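Local coordinates for protein iota-carrageenase (Alteromonas sp., PDB 1H80) that hydrolyses the beta-1,4 linkages inside iota-carrageenan, a sulfated galactan of red algal cell walls, with inversion of anomeric configuration, at residues A[133-145]-A[159-173]. Residues are numbered along the deposited sequence; the frame is centred on the assembly and turned at random.
Sequences AVFKLGDVRNYKI and SILVDVTERNGRLHW
F135, K136 and L137 pair in parallel register with I160, L161 and V162, the short strand axes 4.7 Å apart and only 3° from parallel, as successive turns of a right-handed beta-helix stack. Backbone bonds join them, among them L161 N to F135 O at 2.9 Å, with a weak one from D163 N to L137 O at the far end; where the chain turns at V134, S159 O accepts from both V134 N and F135 N. L137, F135, I160 and V162 share one face, the branched methyl groups of the aliphatic residues suiting an interior stack: L137 CD1 lies 4.3 Å from V162 CG2. The opposite face carries K136 and L161; L161 CD1 reaches back to A133 CB, 3.9 Å away, before the corner at V134. K136 suits a partly exposed place: its extended chain runs past D163, CE 4.0 Å from OD2, and NZ bonds weakly to a water held by V164 O, the two charged ends not touching. Beyond the strands G138, with no side chain, lets T165 CG2 come within 3.7 Å of its CA.

Farther out, D139 meets R167 in an end-on salt bridge: NH1 (2.7 Å) and NH2 (2.9 Å) both grip D139 OD2, carboxylate and guanidinium nearly coplanar at 18°. With chi3 bent to 66°, the arginine chain carries NH2 over one face of the H172 ring, toward its rim; H172 NE2 is itself tied to R167 O. A leucine in place of R167 would probably leave D139 OD2 without its charged mate and H172 without the NH2 over its rim. D139 OD1 keeps a second salt bridge, to R109, and a water links it to R141 NE and W173 O.

R167 to R170 form a hairpin's type I' turn, N168 and G169 both at the positive phi that asparagine and glycine accept readily. Strand 132-141 lies between 97-102 and 160-167, while F100 and F113 pack against F135 and strand 177-185 lies against I160.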
loop_
_atom_site.group_PDB
_atom_site.type_symbol
_atom_site.label_atom_id
_atom_site.label_comp_id
_atom_site.label_asym_id
_atom_site.label_seq_id
_atom_site.Cartn_x
_atom_site.Cartn_y
_atom_site.Cartn_z
ATOM N N ALA A 133 1.679 -11.272 -2.964
ATOM C CA ALA A 133 0.708 -10.251 -2.599
ATOM C C ALA A 133 -0.461 -11.071 -2.065
ATOM O O ALA A 133 -0.649 -12.220 -2.469
ATOM C CB ALA A 133 0.279 -9.448 -3.816
ATOM N N VAL A 134 -1.232 -10.509 -1.142
ATOM C CA VAL A 134 -2.368 -11.238 -0.597
ATOM C C VAL A 134 -3.557 -11.119 -1.548
ATOM O O VAL A 134 -4.178 -12.119 -1.912
ATOM C CB VAL A 134 -2.752 -10.701 0.793
ATOM C CG1 VAL A 134 -3.936 -11.471 1.345
ATOM C CG2 VAL A 134 -1.562 -10.825 1.735
ATOM N N PHE A 135 -3.864 -9.891 -1.950
ATOM C CA PHE A 135 -4.964 -9.630 -2.877
ATOM C C PHE A 135 -4.520 -8.749 -4.030
ATOM O O PHE A 135 -3.781 -7.788 -3.836
ATOM C CB PHE A 135 -6.121 -8.870 -2.208
ATOM C CG PHE A 135 -7.001 -9.708 -1.338
ATOM C CD1 PHE A 135 -6.721 -9.863 0.014
ATOM C CD2 PHE A 135 -8.131 -10.326 -1.866
ATOM C CE1 PHE A 135 -7.558 -10.619 0.831
ATOM C CE2 PHE A 135 -8.974 -11.086 -1.059
ATOM C CZ PHE A 135 -8.685 -11.232 0.291
ATOM N N LYS A 136 -4.969 -9.087 -5.231
ATOM C CA LYS A 136 -4.719 -8.243 -6.386
ATOM C C LYS A 136 -6.135 -7.976 -6.874
ATOM O O LYS A 136 -6.862 -8.904 -7.235
ATOM C CB LYS A 136 -3.918 -8.943 -7.479
ATOM C CG LYS A 136 -3.686 -8.016 -8.668
ATOM C CD LYS A 136 -2.753 -8.602 -9.707
ATOM C CE LYS A 136 -2.557 -7.618 -10.851
ATOM N NZ LYS A 136 -1.611 -8.125 -11.885
ATOM N N LEU A 137 -6.534 -6.710 -6.849
ATOM C CA LEU A 137 -7.875 -6.328 -7.265
ATOM C C LEU A 137 -7.865 -5.741 -8.663
ATOM O O LEU A 137 -6.931 -5.032 -9.043
ATOM C CB LEU A 137 -8.451 -5.299 -6.292
ATOM C CG LEU A 137 -8.336 -5.641 -4.803
ATOM C CD1 LEU A 137 -8.947 -4.517 -3.988
ATOM C CD2 LEU A 137 -9.034 -6.965 -4.509
ATOM N N GLY A 138 -8.912 -6.051 -9.420
ATOM C CA GLY A 138 -9.046 -5.539 -10.769
ATOM C C GLY A 138 -10.459 -5.028 -10.983
ATOM O O GLY A 138 -10.895 -4.075 -10.329
ATOM N N ASP A 139 -11.179 -5.669 -11.897
ATOM C CA ASP A 139 -12.546 -5.279 -12.210
ATOM C C ASP A 139 -13.520 -5.850 -11.184
ATOM O O ASP A 139 -14.204 -6.847 -11.438
ATOM C CB ASP A 139 -12.928 -5.774 -13.605
ATOM C CG ASP A 139 -14.203 -5.135 -14.120
ATOM O OD1 ASP A 139 -14.952 -4.534 -13.317
ATOM O OD2 ASP A 139 -14.464 -5.243 -15.336
ATOM N N VAL A 140 -13.570 -5.208 -10.024
ATOM C CA VAL A 140 -14.458 -5.626 -8.952
ATOM C C VAL A 140 -15.155 -4.403 -8.372
ATOM O O VAL A 140 -14.540 -3.353 -8.197
ATOM C CB VAL A 140 -13.672 -6.381 -7.840
ATOM C CG1 VAL A 140 -12.527 -5.527 -7.320
ATOM C CG2 VAL A 140 -14.608 -6.759 -6.702
ATOM N N ARG A 141 -16.452 -4.540 -8.110
ATOM C CA ARG A 141 -17.240 -3.451 -7.539
ATOM C C ARG A 141 -18.120 -3.994 -6.439
ATOM O O ARG A 141 -18.596 -5.129 -6.521
ATOM C CB ARG A 141 -18.118 -2.794 -8.596
ATOM C CG ARG A 141 -17.341 -2.265 -9.769
ATOM C CD ARG A 141 -18.237 -1.515 -10.725
ATOM N NE ARG A 141 -17.500 -1.187 -11.937
ATOM C CZ ARG A 141 -18.013 -0.535 -12.971
ATOM N NH1 ARG A 141 -19.276 -0.128 -12.949
ATOM N NH2 ARG A 141 -17.258 -0.301 -14.034
ATOM N N ASN A 142 -18.340 -3.154 -5.432
ATOM C CA ASN A 142 -19.136 -3.467 -4.255
ATOM C C ASN A 142 -18.478 -4.612 -3.511
ATOM O O ASN A 142 -18.938 -5.757 -3.541
ATOM C CB ASN A 142 -20.574 -3.827 -4.618
ATOM C CG ASN A 142 -21.468 -3.833 -3.405
ATOM O OD1 ASN A 142 -21.351 -2.958 -2.547
ATOM N ND2 ASN A 142 -22.355 -4.810 -3.315
ATOM N N TYR A 143 -17.385 -4.287 -2.840
ATOM C CA TYR A 143 -16.642 -5.301 -2.124
ATOM C C TYR A 143 -16.160 -4.850 -0.766
ATOM O O TYR A 143 -16.104 -3.660 -0.465
ATOM C CB TYR A 143 -15.441 -5.754 -2.959
ATOM C CG TYR A 143 -14.388 -4.692 -3.194
ATOM C CD1 TYR A 143 -14.503 -3.778 -4.245
ATOM C CD2 TYR A 143 -13.250 -4.638 -2.396
ATOM C CE1 TYR A 143 -13.495 -2.841 -4.498
ATOM C CE2 TYR A 143 -12.243 -3.711 -2.639
ATOM C CZ TYR A 143 -12.367 -2.821 -3.689
ATOM O OH TYR A 143 -11.339 -1.945 -3.940
ATOM N N LYS A 144 -15.811 -5.827 0.055
ATOM C CA LYS A 144 -15.317 -5.555 1.388
ATOM C C LYS A 144 -14.280 -6.604 1.743
ATOM O O LYS A 144 -14.541 -7.802 1.642
ATOM C CB LYS A 144 -16.473 -5.587 2.391
ATOM C CG LYS A 144 -16.081 -5.207 3.807
ATOM C CD LYS A 144 -17.289 -5.326 4.736
ATOM C CE LYS A 144 -16.958 -4.869 6.144
ATOM N NZ LYS A 144 -18.122 -5.084 7.052
ATOM N N ILE A 145 -13.092 -6.142 2.112
ATOM C CA ILE A 145 -11.988 -7.014 2.517
ATOM C C ILE A 145 -11.664 -6.511 3.919
ATOM O O ILE A 145 -11.357 -5.336 4.111
ATOM C CB ILE A 145 -10.800 -6.863 1.560
ATOM C CG1 ILE A 145 -11.204 -7.409 0.186
ATOM C CG2 ILE A 145 -9.585 -7.620 2.099
ATOM C CD1 ILE A 145 -10.180 -7.167 -0.912
ATOM N N SER A 159 0.814 -5.821 0.051
ATOM C CA SER A 159 -0.099 -6.930 0.278
ATOM C C SER A 159 -1.416 -6.846 -0.472
ATOM O O SER A 159 -1.949 -7.864 -0.900
ATOM C CB SER A 159 -0.369 -7.071 1.770
ATOM O OG SER A 159 0.826 -7.419 2.441
ATOM N N ILE A 160 -1.947 -5.638 -0.615
ATOM C CA ILE A 160 -3.201 -5.452 -1.326
ATOM C C ILE A 160 -2.954 -4.491 -2.475
ATOM O O ILE A 160 -2.634 -3.318 -2.273
ATOM C CB ILE A 160 -4.300 -4.906 -0.390
ATOM C CG1 ILE A 160 -4.511 -5.888 0.771
ATOM C CG2 ILE A 160 -5.605 -4.723 -1.160
ATOM C CD1 ILE A 160 -5.560 -5.469 1.765
ATOM N N LEU A 161 -3.089 -5.009 -3.687
ATOM C CA LEU A 161 -2.870 -4.221 -4.884
ATOM C C LEU A 161 -4.216 -3.805 -5.452
ATOM O O LEU A 161 -4.950 -4.634 -5.985
ATOM C CB LEU A 161 -2.098 -5.052 -5.912
ATOM C CG LEU A 161 -0.784 -5.652 -5.403
ATOM C CD1 LEU A 161 -0.217 -6.615 -6.431
ATOM C CD2 LEU A 161 0.205 -4.533 -5.107
ATOM N N VAL A 162 -4.546 -2.525 -5.307
ATOM C CA VAL A 162 -5.805 -1.983 -5.819
ATOM C C VAL A 162 -5.398 -1.567 -7.224
ATOM O O VAL A 162 -5.166 -0.393 -7.514
ATOM C CB VAL A 162 -6.250 -0.773 -4.974
ATOM C CG1 VAL A 162 -7.642 -0.327 -5.384
ATOM C CG2 VAL A 162 -6.242 -1.155 -3.494
ATOM N N ASP A 163 -5.328 -2.572 -8.089
ATOM C CA ASP A 163 -4.833 -2.422 -9.450
ATOM C C ASP A 163 -5.810 -2.286 -10.607
ATOM O O ASP A 163 -7.031 -2.254 -10.440
ATOM C CB ASP A 163 -3.909 -3.604 -9.745
ATOM C CG ASP A 163 -2.601 -3.184 -10.383
ATOM O OD1 ASP A 163 -2.604 -2.225 -11.179
ATOM O OD2 ASP A 163 -1.568 -3.827 -10.092
ATOM N N VAL A 164 -5.225 -2.213 -11.798
ATOM C CA VAL A 164 -5.980 -2.104 -13.035
ATOM C C VAL A 164 -5.756 -3.388 -13.822
ATOM O O VAL A 164 -4.794 -4.121 -13.575
ATOM C CB VAL A 164 -5.502 -0.897 -13.891
ATOM C CG1 VAL A 164 -5.653 0.392 -13.102
ATOM C CG2 VAL A 164 -4.052 -1.086 -14.316
ATOM N N THR A 165 -6.663 -3.673 -14.748
ATOM C CA THR A 165 -6.546 -4.853 -15.592
ATOM C C THR A 165 -7.040 -4.491 -16.983
ATOM O O THR A 165 -7.937 -3.665 -17.133
ATOM C CB THR A 165 -7.381 -6.045 -15.062
ATOM O OG1 THR A 165 -8.768 -5.690 -15.020
ATOM C CG2 THR A 165 -6.919 -6.440 -13.678
ATOM N N GLU A 166 -6.435 -5.104 -17.994
ATOM C CA GLU A 166 -6.802 -4.844 -19.378
ATOM C C GLU A 166 -7.868 -5.802 -19.896
ATOM O O GLU A 166 -7.793 -7.013 -19.675
ATOM C CB GLU A 166 -5.565 -4.950 -20.276
ATOM N N ARG A 167 -8.861 -5.246 -20.583
ATOM C CA ARG A 167 -9.925 -6.041 -21.180
ATOM C C ARG A 167 -10.650 -5.217 -22.238
ATOM O O ARG A 167 -10.989 -4.052 -22.015
ATOM C CB ARG A 167 -10.926 -6.521 -20.123
ATOM C CG ARG A 167 -11.810 -7.657 -20.626
ATOM C CD ARG A 167 -12.891 -8.059 -19.631
ATOM N NE ARG A 167 -13.864 -6.993 -19.423
ATOM C CZ ARG A 167 -13.955 -6.270 -18.311
ATOM N NH1 ARG A 167 -13.129 -6.501 -17.299
ATOM N NH2 ARG A 167 -14.868 -5.313 -18.216
ATOM N N ASN A 168 -10.862 -5.829 -23.398
ATOM C CA ASN A 168 -11.547 -5.181 -24.507
ATOM C C ASN A 168 -10.923 -3.855 -24.938
ATOM O O ASN A 168 -11.631 -2.912 -25.295
ATOM C CB ASN A 168 -13.021 -4.987 -24.157
ATOM C CG ASN A 168 -13.765 -6.306 -24.024
ATOM O OD1 ASN A 168 -14.617 -6.466 -23.151
ATOM N ND2 ASN A 168 -13.451 -7.256 -24.898
ATOM N N GLY A 169 -9.596 -3.785 -24.892
ATOM C CA GLY A 169 -8.899 -2.588 -25.326
ATOM C C GLY A 169 -8.752 -1.424 -24.365
ATOM O O GLY A 169 -8.242 -0.371 -24.748
ATOM N N ARG A 170 -9.193 -1.590 -23.124
ATOM C CA ARG A 170 -9.071 -0.510 -22.153
ATOM C C ARG A 170 -8.814 -1.057 -20.756
ATOM O O ARG A 170 -8.826 -2.271 -20.545
ATOM C CB ARG A 170 -10.336 0.344 -22.135
ATOM C CG ARG A 170 -11.598 -0.427 -21.804
ATOM C CD ARG A 170 -12.629 0.503 -21.218
ATOM N NE ARG A 170 -12.097 1.128 -20.014
ATOM C CZ ARG A 170 -12.020 2.439 -19.811
ATOM N NH1 ARG A 170 -12.449 3.288 -20.733
ATOM N NH2 ARG A 170 -11.488 2.901 -18.689
ATOM N N LEU A 171 -8.583 -0.154 -19.808
ATOM C CA LEU A 171 -8.321 -0.558 -18.433
ATOM C C LEU A 171 -9.565 -0.537 -17.564
ATOM O O LEU A 171 -10.478 0.263 -17.764
ATOM C CB LEU A 171 -7.261 0.341 -17.801
ATOM C CG LEU A 171 -5.905 0.375 -18.505
ATOM C CD1 LEU A 171 -4.932 1.157 -17.640
ATOM C CD2 LEU A 171 -5.399 -1.039 -18.748
ATOM N N HIS A 172 -9.578 -1.431 -16.587
ATOM C CA HIS A 172 -10.681 -1.552 -15.652
ATOM C C HIS A 172 -10.080 -1.633 -14.263
ATOM O O HIS A 172 -8.968 -2.119 -14.091
ATOM C CB HIS A 172 -11.467 -2.826 -15.946
ATOM C CG HIS A 172 -11.968 -2.902 -17.353
ATOM N ND1 HIS A 172 -13.157 -2.329 -17.751
ATOM C CD2 HIS A 172 -11.417 -3.443 -18.463
ATOM C CE1 HIS A 172 -13.316 -2.515 -19.050
ATOM N NE2 HIS A 172 -12.275 -3.187 -19.506
ATOM N N TRP A 173 -10.811 -1.146 -13.271
ATOM C CA TRP A 173 -10.314 -1.190 -11.907
ATOM C C TRP A 173 -11.479 -1.179 -10.943
ATOM O O TRP A 173 -12.629 -1.086 -11.362
ATOM C CB TRP A 173 -9.355 -0.027 -11.645
ATOM C CG TRP A 173 -9.925 1.319 -11.908
ATOM C CD1 TRP A 173 -10.649 2.082 -11.047
ATOM C CD2 TRP A 173 -9.833 2.061 -13.127
ATOM N NE1 TRP A 173 -11.016 3.259 -11.650
ATOM C CE2 TRP A 173 -10.528 3.273 -12.930
ATOM C CE3 TRP A 173 -9.230 1.821 -14.369
ATOM C CZ2 TRP A 173 -10.639 4.245 -13.930
ATOM C CZ3 TRP A 173 -9.341 2.787 -15.363
ATOM C CH2 TRP A 173 -10.039 3.981 -15.136
HETATM O O HOH W 1 -2.856 -5.916 -14.071
HETATM O O HOH W 2 -14.928 -1.963 -12.498
HETATM O O HOH W 3 -15.115 -1.846 -15.865
#